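Local coordinates for protein putative transcription regulator (Lactobacillus plantarum WCFS1, PDB 3COL) that probably regulates transcription as a TetR-family protein, binding DNA through an N-terminal helix-turn-helix domain, its helical core perhaps responding to a ligand, at residues D59-R64 with L107-Q112; I83-R88 with L138-D143; L91-V96 with S161-H166; M156-S161 with D191-D196. One frame throughout, in Å; residues are numbered along the deposited sequence. Where two conformers were deposited one is given.

In the fold
All four contacts join helices, and in each the crossing itself is apolar. Contact 1 lies near the chain's middle and ties helix 54-67 to helix 106-117; it is partly buried. Contact 2, about 20 Å from the chain's centre, is the smallest and most open, and it alone adds a helix start capped by a side chain. Contacts 3 and 4 are buried. They share helix 152-171, packed against helix 85-102 in one and helix 182-193 in the other, and have S161 in common beside the second subunit. Their centres lie about 10 Å apart. Helix 85-102 runs from contact 2 into contact 3, while T108 and H164 link contacts 1 and 3 by a probable hydrogen bond.

Contact 1 of 4, residues D59-R64 with L107-Q112; sequences DSVYAR and LTIIQQ
Y62 and I110 mark the closest backbone approach of the two helical segments, their CA atoms standing 6.0 Å apart. The segments bury 176 Å² between them, both sides summed, nearly all of it from two apolar pairs. On the inner side, V61 CG1 meets I109 CG2 at 3.8 Å, the two side chains crossing at about a right angle. Both V61 and I109 are buried, and V61 also rests on V19 of helix 11-26. On the outer side the aromatic ring of Y62 swings over to I110, with CE1 3.8 Å from I110 CG2. Placing CG of Y62 opposite its own nitrogen (chi1 -170°) carries the ring toward the partner helix although the CB bond does not aim there. The methyl comes in obliquely, and the same CE1 lies 4.0 Å from I110 O. Helix 54-67 follows the helix-turn-helix in the chain, and helix 106-117 belongs to the core, so the two pairs join the DNA-binding part to the core, as in other TetR-family proteins. With methyl-to-methyl and methyl-to-ring contacts and no hydrogen bond between the segments, the contact rests on van der Waals packing, held by shape and burial.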
loop_
_atom_site.group_PDB
_atom_site.type_symbol
_atom_site.label_atom_id
_atom_site.label_comp_id
_atom_site.label_asym_id
_atom_site.label_seq_id
_atom_site.Cartn_x
_atom_site.Cartn_y
_atom_site.Cartn_z
ATOM N N ASP A 59 13.271 -0.560 -14.317
ATOM C CA ASP A 59 12.455 -1.587 -14.925
ATOM C C ASP A 59 13.028 -2.961 -14.604
ATOM O O ASP A 59 12.280 -3.903 -14.412
ATOM C CB ASP A 59 12.364 -1.426 -16.449
ATOM C CG ASP A 59 11.513 -0.227 -16.876
ATOM O OD1 ASP A 59 10.893 0.418 -15.996
ATOM O OD2 ASP A 59 11.491 0.077 -18.095
ATOM N N SER A 60 14.368 -3.057 -14.576
ATOM C CA SER A 60 15.067 -4.320 -14.288
ATOM C C SER A 60 14.776 -4.812 -12.868
ATOM O O SER A 60 14.456 -5.989 -12.650
ATOM C CB SER A 60 16.569 -4.177 -14.524
ATOM O OG SER A 60 17.252 -5.382 -14.189
ATOM N N VAL A 61 14.857 -3.906 -11.906
ATOM C CA VAL A 61 14.502 -4.233 -10.532
ATOM C C VAL A 61 13.000 -4.541 -10.377
ATOM O O VAL A 61 12.620 -5.464 -9.638
ATOM C CB VAL A 61 14.962 -3.134 -9.535
ATOM C CG1 VAL A 61 14.428 -3.425 -8.129
ATOM C CG2 VAL A 61 16.517 -3.027 -9.560
ATOM N N TYR A 62 12.153 -3.773 -11.049
ATOM C CA TYR A 62 10.708 -4.110 -11.069
ATOM C C TYR A 62 10.469 -5.571 -11.507
ATOM O O TYR A 62 9.801 -6.330 -10.786
ATOM C CB TYR A 62 9.893 -3.139 -11.923
ATOM C CG TYR A 62 8.372 -3.339 -11.754
ATOM C CD1 TYR A 62 7.732 -2.954 -10.591
ATOM C CD2 TYR A 62 7.610 -3.945 -12.760
ATOM C CE1 TYR A 62 6.377 -3.147 -10.422
ATOM C CE2 TYR A 62 6.252 -4.152 -12.603
ATOM C CZ TYR A 62 5.645 -3.749 -11.431
ATOM O OH TYR A 62 4.289 -3.948 -11.268
ATOM N N ALA A 63 11.039 -5.968 -12.656
ATOM C CA ALA A 63 10.816 -7.298 -13.198
ATOM C C ALA A 63 11.436 -8.391 -12.307
ATOM O O ALA A 63 10.850 -9.449 -12.155
ATOM C CB ALA A 63 11.335 -7.405 -14.643
ATOM N N ARG A 64 12.613 -8.126 -11.728
ATOM C CA ARG A 64 13.223 -9.026 -10.756
ATOM C C ARG A 64 12.323 -9.308 -9.554
ATOM O O ARG A 64 12.079 -10.484 -9.218
ATOM C CB ARG A 64 14.553 -8.474 -10.236
ATOM C CG ARG A 64 15.370 -9.492 -9.418
ATOM C CD ARG A 64 16.630 -8.887 -8.842
ATOM N NE ARG A 64 16.363 -7.947 -7.757
ATOM C CZ ARG A 64 17.324 -7.436 -6.982
ATOM N NH1 ARG A 64 18.599 -7.786 -7.185
ATOM N NH2 ARG A 64 17.012 -6.580 -6.005
ATOM N N LEU A 107 7.859 -6.327 -1.685
ATOM C CA LEU A 107 6.595 -5.680 -1.940
ATOM C C LEU A 107 6.726 -4.179 -1.795
ATOM O O LEU A 107 6.119 -3.425 -2.542
ATOM C CB LEU A 107 5.513 -6.258 -1.009
ATOM C CG LEU A 107 4.695 -7.442 -1.542
ATOM C CD1 LEU A 107 5.556 -8.576 -1.855
ATOM C CD2 LEU A 107 3.614 -7.893 -0.525
ATOM N N THR A 108 7.549 -3.737 -0.848
ATOM C CA THR A 108 7.806 -2.307 -0.668
ATOM C C THR A 108 8.424 -1.723 -1.939
ATOM O O THR A 108 7.997 -0.648 -2.406
ATOM C CB THR A 108 8.748 -2.049 0.541
ATOM O OG1 THR A 108 8.104 -2.492 1.744
ATOM C CG2 THR A 108 9.104 -0.536 0.673
ATOM N N ILE A 109 9.405 -2.435 -2.508
ATOM C CA ILE A 109 10.109 -1.957 -3.702
ATOM C C ILE A 109 9.135 -1.839 -4.879
ATOM O O ILE A 109 9.112 -0.802 -5.551
ATOM C CB ILE A 109 11.284 -2.895 -4.069
ATOM C CG1 ILE A 109 12.453 -2.735 -3.070
ATOM C CG2 ILE A 109 11.772 -2.668 -5.537
ATOM C CD1 ILE A 109 13.357 -3.958 -3.025
ATOM N N ILE A 110 8.371 -2.916 -5.120
ATOM C CA ILE A 110 7.341 -2.991 -6.174
ATOM C C ILE A 110 6.355 -1.832 -6.026
ATOM O O ILE A 110 6.078 -1.116 -6.981
ATOM C CB ILE A 110 6.574 -4.338 -6.134
ATOM C CG1 ILE A 110 7.487 -5.514 -6.553
ATOM C CG2 ILE A 110 5.263 -4.319 -7.035
ATOM C CD1 ILE A 110 6.938 -6.880 -6.193
ATOM N N GLN A 111 5.827 -1.666 -4.812
ATOM C CA GLN A 111 4.829 -0.656 -4.541
ATOM C C GLN A 111 5.369 0.725 -4.867
ATOM O O GLN A 111 4.675 1.558 -5.493
ATOM C CB GLN A 111 4.394 -0.754 -3.076
ATOM C CG GLN A 111 3.604 0.463 -2.598
ATOM C CD GLN A 111 2.703 0.109 -1.444
ATOM O OE1 GLN A 111 3.148 0.023 -0.288
ATOM N NE2 GLN A 111 1.420 -0.108 -1.743
ATOM N N GLN A 112 6.608 0.987 -4.455
ATOM C CA GLN A 112 7.249 2.276 -4.734
ATOM C C GLN A 112 7.410 2.546 -6.223
ATOM O O GLN A 112 7.141 3.657 -6.684
ATOM C CB GLN A 112 8.625 2.363 -4.065
ATOM C CG GLN A 112 8.623 3.020 -2.699
ATOM C CD GLN A 112 9.954 2.881 -1.994
ATOM O OE1 GLN A 112 10.455 1.769 -1.804
ATOM N NE2 GLN A 112 10.524 4.004 -1.578
#

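Contact 2 of 4, residues I83-R88 with L138-D143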
loop_
_atom_site.group_PDB
_atom_site.type_symbol
_atom_site.label_atom_id
_atom_site.label_comp_id
_atom_site.label_asym_id
_atom_site.label_seq_id
_atom_site.Cartn_x
_atom_site.Cartn_y
_atom_site.Cartn_z
ATOM N N ILE A 83 -8.725 -27.601 -11.527
ATOM C CA ILE A 83 -8.631 -27.414 -10.077
ATOM C C ILE A 83 -9.649 -26.341 -9.657
ATOM O O ILE A 83 -9.783 -25.304 -10.310
ATOM C CB ILE A 83 -7.210 -26.968 -9.633
ATOM C CG1 ILE A 83 -6.142 -27.929 -10.153
ATOM C CG2 ILE A 83 -7.111 -26.779 -8.074
ATOM C CD1 ILE A 83 -6.386 -29.407 -9.834
ATOM N N ASP A 84 -10.395 -26.581 -8.585
ATOM C CA ASP A 84 -11.418 -25.599 -8.279
ATOM C C ASP A 84 -10.786 -24.254 -7.886
ATOM O O ASP A 84 -9.660 -24.192 -7.364
ATOM C CB ASP A 84 -12.386 -26.104 -7.223
ATOM C CG ASP A 84 -11.818 -26.031 -5.860
ATOM O OD1 ASP A 84 -10.982 -26.911 -5.524
ATOM O OD2 ASP A 84 -12.213 -25.096 -5.132
ATOM N N VAL A 85 -11.494 -23.168 -8.184
ATOM C CA VAL A 85 -10.897 -21.849 -8.017
ATOM C C VAL A 85 -10.569 -21.503 -6.586
ATOM O O VAL A 85 -9.666 -20.712 -6.346
ATOM C CB VAL A 85 -11.748 -20.720 -8.641
ATOM C CG1 VAL A 85 -11.759 -20.871 -10.147
ATOM C CG2 VAL A 85 -13.196 -20.704 -8.056
ATOM N N THR A 86 -11.313 -22.075 -5.635
ATOM C CA THR A 86 -11.162 -21.765 -4.212
ATOM C C THR A 86 -9.826 -22.252 -3.725
ATOM O O THR A 86 -9.119 -21.552 -2.960
ATOM C CB THR A 86 -12.358 -22.370 -3.356
ATOM O OG1 THR A 86 -13.545 -21.639 -3.655
ATOM C CG2 THR A 86 -12.105 -22.282 -1.841
ATOM N N THR A 87 -9.502 -23.479 -4.143
ATOM C CA THR A 87 -8.203 -24.100 -3.879
ATOM C C THR A 87 -7.051 -23.265 -4.525
ATOM O O THR A 87 -6.051 -22.987 -3.874
ATOM C CB THR A 87 -8.196 -25.563 -4.417
ATOM O OG1 THR A 87 -9.202 -26.314 -3.721
ATOM C CG2 THR A 87 -6.829 -26.248 -4.210
ATOM N N ARG A 88 -7.187 -22.915 -5.805
ATOM C CA ARG A 88 -6.135 -22.173 -6.494
ATOM C C ARG A 88 -5.913 -20.779 -5.907
ATOM O O ARG A 88 -4.787 -20.338 -5.847
ATOM C CB ARG A 88 -6.425 -22.049 -8.007
ATOM C CG ARG A 88 -6.315 -23.369 -8.748
ATOM C CD ARG A 88 -6.431 -23.114 -10.247
ATOM N NE ARG A 88 -7.816 -23.178 -10.696
ATOM C CZ ARG A 88 -8.272 -22.648 -11.825
ATOM N NH1 ARG A 88 -9.556 -22.796 -12.138
ATOM N NH2 ARG A 88 -7.456 -21.978 -12.630
ATOM N N LEU A 138 -8.971 -14.899 -11.056
ATOM C CA LEU A 138 -9.863 -14.052 -10.273
ATOM C C LEU A 138 -11.162 -13.784 -11.031
ATOM O O LEU A 138 -12.244 -13.924 -10.475
ATOM C CB LEU A 138 -9.152 -12.766 -9.794
ATOM C CG LEU A 138 -7.985 -13.051 -8.836
ATOM C CD1 LEU A 138 -7.351 -11.783 -8.358
ATOM C CD2 LEU A 138 -8.462 -13.814 -7.627
ATOM N N THR A 139 -11.073 -13.468 -12.316
ATOM C CA THR A 139 -12.301 -13.267 -13.116
ATOM C C THR A 139 -13.181 -14.517 -13.184
ATOM O O THR A 139 -14.429 -14.438 -13.075
ATOM C CB THR A 139 -12.018 -12.672 -14.545
ATOM O OG1 THR A 139 -11.274 -13.610 -15.329
ATOM C CG2 THR A 139 -11.196 -11.433 -14.432
ATOM N N ALA A 140 -12.541 -15.676 -13.331
ATOM C CA ALA A 140 -13.268 -16.948 -13.312
ATOM C C ALA A 140 -13.978 -17.160 -11.972
ATOM O O ALA A 140 -15.134 -17.553 -11.936
ATOM C CB ALA A 140 -12.330 -18.112 -13.628
ATOM N N ALA A 141 -13.296 -16.810 -10.876
ATOM C CA ALA A 141 -13.883 -16.889 -9.541
ATOM C C ALA A 141 -15.044 -15.889 -9.381
ATOM O O ALA A 141 -16.048 -16.181 -8.717
ATOM C CB ALA A 141 -12.779 -16.663 -8.459
ATOM N N ILE A 142 -14.893 -14.708 -9.969
ATOM C CA ILE A 142 -15.962 -13.722 -9.969
ATOM C C ILE A 142 -17.160 -14.266 -10.763
ATOM O O ILE A 142 -18.270 -14.268 -10.265
ATOM C CB ILE A 142 -15.487 -12.346 -10.494
ATOM C CG1 ILE A 142 -14.570 -11.683 -9.476
ATOM C CG2 ILE A 142 -16.661 -11.414 -10.774
ATOM C CD1 ILE A 142 -13.679 -10.606 -10.074
ATOM N N ASP A 143 -16.923 -14.757 -11.974
ATOM C CA ASP A 143 -18.011 -15.336 -12.777
ATOM C C ASP A 143 -18.758 -16.480 -12.089
ATOM O O ASP A 143 -19.968 -16.625 -12.273
ATOM C CB ASP A 143 -17.505 -15.779 -14.148
ATOM C CG ASP A 143 -18.643 -16.200 -15.094
ATOM O OD1 ASP A 143 -19.568 -15.386 -15.378
ATOM O OD2 ASP A 143 -18.601 -17.363 -15.553
#
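A chi1 of -67° sets V85 CG1 opposite its carbonyl carbon and CG2 between the backbone N and that carbon, and this spread lets the two branches meet successive alanines. CG2 is 4.1 Å from A141 CB, whereas V85 CG1 approaches A140 CB less closely, at 4.5 Å. Alanine methyls are short, and they let the backbones come near: the CA atoms of V85 and A141 are 6.0 Å apart. The buried area is modest, 98 Å² in all, and A140 is exposed. V85 opens its helix, and the start is secured by D84 as N-cap. T87 OG1 donates to D84 OD1 at 2.6 Å, reaching it on the syn side, while the amides of T86 and T87 give weak bonds to OD2. R88 folds back over the helix start, its NE donating to I83 O at 2.9 Å from above the carbonyl plane in a bent bond (N-H...O 136°), and its NH2 serves L78 O. The contact rests the first turn of helix 85-102 on the last turn of helix 133-143. I89 touches A141 and L138 one turn further on, T86 leans on W190 of helix 182-193, and L138 packs on helix 152-171.

Contact 3 of 4, residues L91-V96 with S161-H166; sequences LYVQQV and STIHTH
Where I163 meets V93 and V96 the crossing is apolar, and the shortest backbone hydrogen bond of the two segments, T165 N to S161 O at 3.0 Å, lies inside helix 152-171. The setting is the all-helical core of a TetR-type regulator, with helix 85-102 lying against helix 152-171. I163 does the work on one side, contributing 77 of the 134 Å² buried. Its CG1 branch points opposite the carbonyl carbon (chi1 -69°) and continues extended (chi2 167°), which carries CD1 to the partner helix. There CD1 touches V96 CG1 at 3.7 Å, the side chains crossing at about a right angle, and also stands 4.0 Å from V93 CG1. The V93 carbonyl oxygen is part of the same seat, 3.8 Å from I163 CD1. The terminal methyl therefore sits in the notch between two valines three residues apart, floored by V93 O. The other branch, I163 CG2, faces V96 O at 4.1 Å. All three residues are buried, and L107 of helix 106-117 packs on I163 as well. S161 and T165 of this segment turn to the second subunit, S161 packing on G157 of that chain. Back on helix 85-102, V96 CG2 lies 3.5 Å above one face of the Y92 ring, offset toward its rim.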
loop_
_atom_site.group_PDB
_atom_site.type_symbol
_atom_site.label_atom_id
_atom_site.label_comp_id
_atom_site.label_asym_id
_atom_site.label_seq_id
_atom_site.Cartn_x
_atom_site.Cartn_y
_atom_site.Cartn_z
ATOM N N LEU A 91 -3.857 -21.350 -2.702
ATOM C CA LEU A 91 -2.480 -21.631 -3.139
ATOM C C LEU A 91 -1.776 -20.350 -3.541
ATOM O O LEU A 91 -0.609 -20.140 -3.201
ATOM C CB LEU A 91 -2.473 -22.588 -4.339
ATOM C CG LEU A 91 -2.993 -24.025 -4.122
ATOM C CD1 LEU A 91 -2.952 -24.793 -5.478
ATOM C CD2 LEU A 91 -2.234 -24.769 -3.004
ATOM N N TYR A 92 -2.488 -19.503 -4.288
ATOM C CA TYR A 92 -1.900 -18.226 -4.704
ATOM C C TYR A 92 -1.540 -17.324 -3.526
ATOM O O TYR A 92 -0.430 -16.822 -3.436
ATOM C CB TYR A 92 -2.826 -17.497 -5.692
ATOM C CG TYR A 92 -2.354 -16.103 -6.021
ATOM C CD1 TYR A 92 -1.124 -15.889 -6.630
ATOM C CD2 TYR A 92 -3.123 -15.008 -5.681
ATOM C CE1 TYR A 92 -0.691 -14.594 -6.909
ATOM C CE2 TYR A 92 -2.697 -13.734 -5.937
ATOM C CZ TYR A 92 -1.483 -13.539 -6.545
ATOM O OH TYR A 92 -1.083 -12.248 -6.820
ATOM N N VAL A 93 -2.502 -17.083 -2.646
ATOM C CA VAL A 93 -2.297 -16.180 -1.554
ATOM C C VAL A 93 -1.249 -16.753 -0.594
ATOM O O VAL A 93 -0.469 -16.012 -0.017
ATOM C CB VAL A 93 -3.628 -15.866 -0.816
ATOM C CG1 VAL A 93 -3.380 -14.888 0.339
ATOM C CG2 VAL A 93 -4.648 -15.263 -1.804
ATOM N N GLN A 94 -1.234 -18.067 -0.417
ATOM C CA GLN A 94 -0.231 -18.661 0.462
ATOM C C GLN A 94 1.203 -18.473 -0.078
ATOM O O GLN A 94 2.132 -18.193 0.692
ATOM C CB GLN A 94 -0.550 -20.122 0.744
ATOM C CG GLN A 94 0.563 -20.879 1.426
ATOM C CD GLN A 94 0.000 -21.877 2.355
ATOM O OE1 GLN A 94 -0.855 -22.692 1.976
ATOM N NE2 GLN A 94 0.431 -21.813 3.607
ATOM N N GLN A 95 1.377 -18.618 -1.386
ATOM C CA GLN A 95 2.661 -18.285 -2.034
ATOM C C GLN A 95 3.075 -16.797 -1.872
ATOM O O GLN A 95 4.209 -16.501 -1.493
ATOM C CB GLN A 95 2.623 -18.690 -3.520
ATOM C CG GLN A 95 3.937 -18.465 -4.297
ATOM C CD GLN A 95 5.192 -18.990 -3.572
ATOM O OE1 GLN A 95 5.174 -20.045 -2.921
ATOM N NE2 GLN A 95 6.294 -18.248 -3.703
ATOM N N VAL A 96 2.170 -15.863 -2.141
ATOM C CA VAL A 96 2.486 -14.405 -1.949
ATOM C C VAL A 96 2.938 -14.166 -0.505
ATOM O O VAL A 96 3.922 -13.486 -0.251
ATOM C CB VAL A 96 1.278 -13.489 -2.325
ATOM C CG1 VAL A 96 1.604 -11.964 -2.068
ATOM C CG2 VAL A 96 0.834 -13.694 -3.753
ATOM N N SER A 161 -1.927 -5.770 0.024
ATOM C CA SER A 161 -1.829 -4.763 1.104
ATOM C C SER A 161 -1.757 -5.383 2.494
ATOM O O SER A 161 -0.944 -4.969 3.314
ATOM C CB SER A 161 -2.958 -3.748 1.022
ATOM O OG SER A 161 -2.983 -2.939 2.179
ATOM N N THR A 162 -2.584 -6.397 2.731
ATOM C CA THR A 162 -2.616 -7.140 4.014
ATOM C C THR A 162 -1.286 -7.877 4.266
ATOM O O THR A 162 -0.749 -7.791 5.354
ATOM C CB THR A 162 -3.781 -8.163 4.064
ATOM O OG1 THR A 162 -5.019 -7.457 3.872
ATOM C CG2 THR A 162 -3.847 -8.936 5.405
ATOM N N ILE A 163 -0.785 -8.587 3.249
ATOM C CA ILE A 163 0.496 -9.253 3.363
ATOM C C ILE A 163 1.632 -8.251 3.516
ATOM O O ILE A 163 2.557 -8.467 4.294
ATOM C CB ILE A 163 0.717 -10.233 2.182
ATOM C CG1 ILE A 163 -0.255 -11.424 2.331
ATOM C CG2 ILE A 163 2.181 -10.657 2.092
ATOM C CD1 ILE A 163 -0.373 -12.328 1.056
ATOM N N HIS A 164 1.571 -7.143 2.783
ATOM C CA HIS A 164 2.631 -6.174 2.899
ATOM C C HIS A 164 2.704 -5.575 4.315
ATOM O O HIS A 164 3.773 -5.521 4.881
ATOM C CB HIS A 164 2.495 -5.083 1.835
ATOM C CG HIS A 164 3.668 -4.169 1.781
ATOM N ND1 HIS A 164 3.575 -2.865 1.363
ATOM C CD2 HIS A 164 4.966 -4.367 2.102
ATOM C CE1 HIS A 164 4.765 -2.294 1.439
ATOM N NE2 HIS A 164 5.622 -3.183 1.886
ATOM N N THR A 165 1.567 -5.140 4.864
ATOM C CA THR A 165 1.482 -4.578 6.218
ATOM C C THR A 165 2.003 -5.571 7.264
ATOM O O THR A 165 2.784 -5.215 8.146
ATOM C CB THR A 165 0.046 -4.137 6.567
ATOM O OG1 THR A 165 -0.433 -3.193 5.589
ATOM C CG2 THR A 165 -0.014 -3.457 7.932
ATOM N N HIS A 166 1.577 -6.814 7.146
ATOM C CA HIS A 166 1.992 -7.879 8.056
ATOM C C HIS A 166 3.524 -8.044 7.983
ATOM O O HIS A 166 4.187 -8.165 8.998
ATOM C CB HIS A 166 1.228 -9.167 7.667
ATOM C CG HIS A 166 1.542 -10.363 8.524
ATOM N ND1 HIS A 166 1.465 -10.343 9.903
ATOM C CD2 HIS A 166 1.885 -11.630 8.188
ATOM C CE1 HIS A 166 1.767 -11.542 10.379
ATOM N NE2 HIS A 166 2.029 -12.338 9.360
#

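Contact 4 of 4, residues M156-S161 with D191-D196; sequences MGVVFS and DAMKQD
V158 and V159 form a two-valine bump on helix 152-171 that fits the surface made by A192 and M193 near the end of helix 182-193. These two helices also meet the second subunit, in keeping with the dimerising helix pair of TetR-family proteins. The small methyl of A192 leaves a shallow hollow, and V158 CG2 enters it until it is 3.6 Å from A192 CB. With a chi1 of 67°, V158 puts its other branch, CG1, between backbone N and carbonyl carbon, so the side chain straddles the step from alanine to selenomethionine. CG1 then lies 3.9 Å from M193 CG. The CA atoms of V158 and A192 are 7.3 Å apart. In M193, a selenomethionine, the extended chi2 (174°) carries SE to V159, and the bend at chi3 (77°) turns CE, which meets L138. All four residues are buried, and together the segments cover 152 Å². V158 and A192 also pack on their own counterparts, V158 and A192 of the second subunit, and D191 forms a salt bridge to K148 of that chain. Beyond M193 the chain leaves the helix, where K148 NZ of the same chain is hydrogen-bonded to the carbonyl oxygens of A192 and K194. The far end of the fit is closed by the selenium: V159 CG2 lies 3.9 Å from M193 SE.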
loop_
_atom_site.group_PDB
_atom_site.type_symbol
_atom_site.label_atom_id
_atom_site.label_comp_id
_atom_site.label_asym_id
_atom_site.label_seq_id
_atom_site.Cartn_x
_atom_site.Cartn_y
_atom_site.Cartn_z
HETATM N N MSE A 156 -6.931 -8.176 -5.697
HETATM C CA MSE A 156 -5.458 -8.065 -5.695
HETATM C C MSE A 156 -4.964 -7.186 -4.551
HETATM O O MSE A 156 -4.041 -7.541 -3.825
HETATM C CB MSE A 156 -4.974 -7.464 -7.021
HETATM C CG MSE A 156 -5.053 -8.426 -8.200
HETATM SE SE MSE A 156 -3.979 -10.012 -7.834
HETATM C CE MSE A 156 -2.184 -9.248 -8.064
ATOM N N GLY A 157 -5.604 -6.036 -4.406
ATOM C CA GLY A 157 -5.251 -5.012 -3.399
ATOM C C GLY A 157 -5.321 -5.523 -1.970
ATOM O O GLY A 157 -4.390 -5.292 -1.182
ATOM N N VAL A 158 -6.399 -6.223 -1.620
ATOM C CA VAL A 158 -6.537 -6.775 -0.278
ATOM C C VAL A 158 -5.474 -7.854 0.040
ATOM O O VAL A 158 -4.924 -7.877 1.157
ATOM C CB VAL A 158 -8.001 -7.261 0.041
ATOM C CG1 VAL A 158 -8.412 -8.488 -0.802
ATOM C CG2 VAL A 158 -8.096 -7.637 1.504
ATOM N N VAL A 159 -5.190 -8.725 -0.939
ATOM C CA VAL A 159 -4.135 -9.710 -0.848
ATOM C C VAL A 159 -2.791 -9.037 -0.596
ATOM O O VAL A 159 -2.078 -9.358 0.361
ATOM C CB VAL A 159 -4.056 -10.552 -2.150
ATOM C CG1 VAL A 159 -2.774 -11.515 -2.152
ATOM C CG2 VAL A 159 -5.301 -11.364 -2.301
ATOM N N PHE A 160 -2.411 -8.132 -1.470
ATOM C CA PHE A 160 -1.089 -7.557 -1.371
ATOM C C PHE A 160 -0.914 -6.605 -0.218
ATOM O O PHE A 160 0.137 -6.623 0.456
ATOM C CB PHE A 160 -0.659 -6.946 -2.722
ATOM C CG PHE A 160 -0.153 -7.991 -3.666
ATOM C CD1 PHE A 160 1.204 -8.185 -3.835
ATOM C CD2 PHE A 160 -1.050 -8.853 -4.323
ATOM C CE1 PHE A 160 1.663 -9.183 -4.682
ATOM C CE2 PHE A 160 -0.604 -9.840 -5.145
ATOM C CZ PHE A 160 0.754 -10.023 -5.326
ATOM N N SER A 161 -1.927 -5.770 0.024
ATOM C CA SER A 161 -1.829 -4.763 1.104
ATOM C C SER A 161 -1.757 -5.383 2.494
ATOM O O SER A 161 -0.944 -4.969 3.314
ATOM C CB SER A 161 -2.958 -3.748 1.022
ATOM O OG SER A 161 -2.983 -2.939 2.179
ATOM N N ASP A 191 -12.129 -13.823 3.767
ATOM C CA ASP A 191 -13.408 -13.124 4.092
ATOM C C ASP A 191 -13.641 -11.872 3.215
ATOM O O ASP A 191 -14.762 -11.640 2.717
ATOM C CB ASP A 191 -13.484 -12.717 5.575
ATOM C CG ASP A 191 -13.645 -13.914 6.499
ATOM O OD1 ASP A 191 -13.832 -15.022 5.973
ATOM O OD2 ASP A 191 -13.582 -13.752 7.742
ATOM N N ALA A 192 -12.595 -11.054 3.082
ATOM C CA ALA A 192 -12.661 -9.816 2.245
ATOM C C ALA A 192 -13.091 -10.189 0.831
ATOM O O ALA A 192 -14.000 -9.600 0.303
ATOM C CB ALA A 192 -11.330 -9.155 2.187
HETATM N N MSE A 193 -12.445 -11.195 0.246
HETATM C CA MSE A 193 -12.703 -11.610 -1.146
HETATM C C MSE A 193 -14.008 -12.391 -1.395
HETATM O O MSE A 193 -14.644 -12.216 -2.425
HETATM C CB MSE A 193 -11.545 -12.496 -1.662
HETATM C CG MSE A 193 -10.141 -11.839 -1.646
HETATM SE SE MSE A 193 -8.779 -13.105 -2.147
HETATM C CE MSE A 193 -9.018 -13.169 -4.090
ATOM N N LYS A 194 -14.355 -13.308 -0.508
ATOM C CA LYS A 194 -15.345 -14.327 -0.844
ATOM C C LYS A 194 -16.761 -13.791 -0.943
ATOM O O LYS A 194 -17.120 -12.821 -0.287
ATOM C CB LYS A 194 -15.257 -15.552 0.076
ATOM C CG LYS A 194 -15.912 -15.396 1.428
ATOM C CD LYS A 194 -15.907 -16.731 2.174
ATOM C CE LYS A 194 -15.913 -16.509 3.677
ATOM N NZ LYS A 194 -17.241 -15.973 4.031
ATOM N N GLN A 195 -17.552 -14.430 -1.802
ATOM C CA GLN A 195 -18.886 -13.958 -2.124
ATOM C C GLN A 195 -19.833 -14.165 -0.917
ATOM O O GLN A 195 -19.917 -15.259 -0.378
ATOM C CB GLN A 195 -19.360 -14.657 -3.387
ATOM C CG GLN A 195 -20.869 -14.622 -3.634
ATOM C CD GLN A 195 -21.355 -13.233 -4.011
ATOM O OE1 GLN A 195 -20.837 -12.604 -4.945
ATOM N NE2 GLN A 195 -22.374 -12.756 -3.297
ATOM N N ASP A 196 -20.526 -13.083 -0.535
ATOM C CA ASP A 196 -21.209 -12.846 0.770
ATOM C C ASP A 196 -20.309 -12.176 1.847
ATOM O O ASP A 196 -19.480 -12.864 2.451
ATOM C CB ASP A 196 -21.810 -14.112 1.313
ATOM C CG ASP A 196 -23.027 -14.565 0.529
ATOM O OD1 ASP A 196 -23.836 -15.297 1.127
ATOM O OD2 ASP A 196 -23.167 -14.198 -0.660
ATOM O OXT ASP A 196 -20.388 -10.964 2.158
#